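Local coordinates for riboflavin kinase, putative (Trypanosoma brucei, PDB 3BNW), which probably phosphorylates riboflavin with ATP to give FMN, the single step of the ATP route to that cofactor, at residues E75-Y80 / F107-Y112. Residues are numbered along the deposited sequence; the frame is centred on the assembly and turned at random.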
loop_
_atom_site.group_PDB
_atom_site.type_symbol
_atom_site.label_atom_id
_atom_site.label_comp_id
_atom_site.label_asym_id
_atom_site.label_seq_id
_atom_site.Cartn_x
_atom_site.Cartn_y
_atom_site.Cartn_z
ATOM N N GLU A 75 0.027 5.850 19.885
ATOM C CA GLU A 75 0.814 6.586 18.888
ATOM C C GLU A 75 0.263 6.429 17.469
ATOM O O GLU A 75 -0.597 5.578 17.212
ATOM C CB GLU A 75 2.278 6.124 18.943
ATOM C CG GLU A 75 3.307 7.207 18.630
ATOM C CD GLU A 75 4.621 6.992 19.373
ATOM O OE1 GLU A 75 5.104 5.838 19.429
ATOM O OE2 GLU A 75 5.172 7.977 19.912
ATOM N N SER A 76 0.752 7.274 16.559
ATOM C CA SER A 76 0.414 7.191 15.132
ATOM C C SER A 76 1.652 7.468 14.284
ATOM O O SER A 76 2.410 8.393 14.568
ATOM C CB SER A 76 -0.695 8.181 14.770
ATOM O OG SER A 76 -1.161 7.961 13.442
ATOM N N PHE A 77 1.847 6.665 13.241
ATOM C CA PHE A 77 3.045 6.749 12.409
ATOM C C PHE A 77 2.689 7.148 10.983
ATOM O O PHE A 77 1.664 6.724 10.453
ATOM C CB PHE A 77 3.791 5.410 12.430
ATOM C CG PHE A 77 4.153 4.944 13.815
ATOM C CD1 PHE A 77 5.389 5.257 14.367
ATOM C CD2 PHE A 77 3.254 4.204 14.571
ATOM C CE1 PHE A 77 5.729 4.831 15.648
ATOM C CE2 PHE A 77 3.583 3.774 15.851
ATOM C CZ PHE A 77 4.824 4.087 16.391
ATOM N N GLY A 78 3.538 7.980 10.379
ATOM C CA GLY A 78 3.347 8.442 9.006
ATOM C C GLY A 78 2.890 9.888 8.921
ATOM O O GLY A 78 2.967 10.622 9.907
ATOM N N PRO A 79 2.405 10.314 7.741
ATOM C CA PRO A 79 2.238 9.522 6.516
ATOM C C PRO A 79 3.570 9.179 5.837
ATOM O O PRO A 79 4.461 10.027 5.755
ATOM C CB PRO A 79 1.404 10.447 5.623
ATOM C CG PRO A 79 1.793 11.807 6.060
ATOM C CD PRO A 79 1.976 11.708 7.543
ATOM N N TYR A 80 3.701 7.941 5.370
ATOM C CA TYR A 80 4.910 7.506 4.667
ATOM C C TYR A 80 4.597 7.104 3.229
ATOM O O TYR A 80 3.477 6.693 2.931
ATOM C CB TYR A 80 5.552 6.315 5.380
ATOM C CG TYR A 80 5.905 6.561 6.825
ATOM C CD1 TYR A 80 6.822 7.547 7.179
ATOM C CD2 TYR A 80 5.337 5.795 7.842
ATOM C CE1 TYR A 80 7.155 7.773 8.518
ATOM C CE2 TYR A 80 5.668 6.012 9.180
ATOM C CZ TYR A 80 6.572 7.002 9.508
ATOM O OH TYR A 80 6.897 7.221 10.829
ATOM N N PHE A 107 10.647 0.900 10.443
ATOM C CA PHE A 107 10.021 0.923 11.762
ATOM C C PHE A 107 10.927 0.301 12.820
ATOM O O PHE A 107 10.979 0.782 13.963
ATOM C CB PHE A 107 8.685 0.176 11.731
ATOM C CG PHE A 107 7.639 0.834 10.875
ATOM C CD1 PHE A 107 6.778 1.789 11.415
ATOM C CD2 PHE A 107 7.502 0.495 9.538
ATOM C CE1 PHE A 107 5.801 2.395 10.630
ATOM C CE2 PHE A 107 6.522 1.099 8.740
ATOM C CZ PHE A 107 5.673 2.052 9.292
ATOM N N GLY A 108 11.633 -0.764 12.435
ATOM C CA GLY A 108 12.488 -1.515 13.352
ATOM C C GLY A 108 11.747 -2.632 14.071
ATOM O O GLY A 108 12.291 -3.267 14.977
ATOM N N TRP A 109 10.502 -2.868 13.667
ATOM C CA TRP A 109 9.655 -3.890 14.277
ATOM C C TRP A 109 8.431 -4.153 13.408
ATOM O O TRP A 109 8.111 -3.372 12.510
ATOM C CB TRP A 109 9.219 -3.479 15.694
ATOM C CG TRP A 109 9.028 -1.996 15.893
ATOM C CD1 TRP A 109 9.874 -1.151 16.543
ATOM C CD2 TRP A 109 7.931 -1.192 15.437
ATOM N NE1 TRP A 109 9.378 0.128 16.526
ATOM C CE2 TRP A 109 8.187 0.133 15.852
ATOM C CE3 TRP A 109 6.760 -1.458 14.718
ATOM C CZ2 TRP A 109 7.312 1.191 15.572
ATOM C CZ3 TRP A 109 5.889 -0.401 14.438
ATOM C CH2 TRP A 109 6.173 0.903 14.867
ATOM N N ASP A 110 7.759 -5.264 13.677
ATOM C CA ASP A 110 6.517 -5.595 12.990
ATOM C C ASP A 110 5.335 -4.960 13.716
ATOM O O ASP A 110 5.416 -4.641 14.902
ATOM C CB ASP A 110 6.346 -7.117 12.896
ATOM C CG ASP A 110 7.206 -7.737 11.806
ATOM O OD1 ASP A 110 7.191 -7.224 10.664
ATOM O OD2 ASP A 110 7.883 -8.748 12.081
ATOM N N PHE A 111 4.237 -4.783 12.991
ATOM C CA PHE A 111 3.038 -4.146 13.537
ATOM C C PHE A 111 1.779 -4.925 13.148
ATOM O O PHE A 111 0.793 -4.350 12.683
ATOM C CB PHE A 111 2.948 -2.675 13.096
ATOM C CG PHE A 111 3.338 -2.438 11.664
ATOM C CD1 PHE A 111 4.664 -2.216 11.321
ATOM C CD2 PHE A 111 2.384 -2.422 10.661
ATOM C CE1 PHE A 111 5.032 -1.993 10.000
ATOM C CE2 PHE A 111 2.746 -2.199 9.336
ATOM C CZ PHE A 111 4.074 -1.986 9.010
ATOM N N TYR A 112 1.827 -6.239 13.358
ATOM C CA TYR A 112 0.678 -7.105 13.123
ATOM C C TYR A 112 -0.434 -6.765 14.108
ATOM O O TYR A 112 -0.193 -6.655 15.310
ATOM C CB TYR A 112 1.072 -8.577 13.256
ATOM C CG TYR A 112 1.970 -9.053 12.143
ATOM C CD1 TYR A 112 1.451 -9.344 10.888
ATOM C CD2 TYR A 112 3.340 -9.209 12.341
ATOM C CE1 TYR A 112 2.270 -9.775 9.856
ATOM C CE2 TYR A 112 4.168 -9.641 11.314
ATOM C CZ TYR A 112 3.626 -9.924 10.074
ATOM O OH TYR A 112 4.430 -10.353 9.043
#
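Phe-77 and Phe-107 each hold CG anti to their own carbonyl carbon: the Phe-77 torsion sets its ring in front of the Trp-109 indole, and that of Phe-107 turns CE1 and CZ toward the strand. Phe-77 projects from strand 75-87 toward the loop, while Trp-109, with chi1 at 33°, off the usual staggered value, and CG between backbone N and carbonyl carbon, swings its indole back to meet it from the opposite direction. The outer rim of the six-membered indole ring lands on one face of the Phe-77 ring, Trp-109 CH2 standing 3.8 Å from Phe-77 CZ. The planes meet at 69°, a T-shaped pair in which tryptophan supplies the edge and phenylalanine the face.

One corner of the Phe-107 ring, CE1 and CZ, rests against both strand residues. Phe-107 CE1 reaches 4.0 Å from Phe-77 CB, which sits at the edge of the Phe-107 ring, and 3.9 Å from Tyr-80 CE2. The Tyr-80 and Phe-107 rings are almost perpendicular, at 89°, but meet obliquely. Phe-111 CE1 covers part of a Phe-107 face. His-105 stacks on Tyr-80 and also meets Phe-107 edge-to-face.

The contact thus joins the loop between strands 98-103 and 115-126 to one end of strand 75-87, near the protein surface, where Phe-107 and Phe-111 also pack on Val-66 of the neighbouring strand 58-69. No hydrogen bond or salt bridge crosses between the two segments: rings and one CB do the touching, so the loop rests here on dispersion and on the weak electrostatics of an aromatic edge against a face.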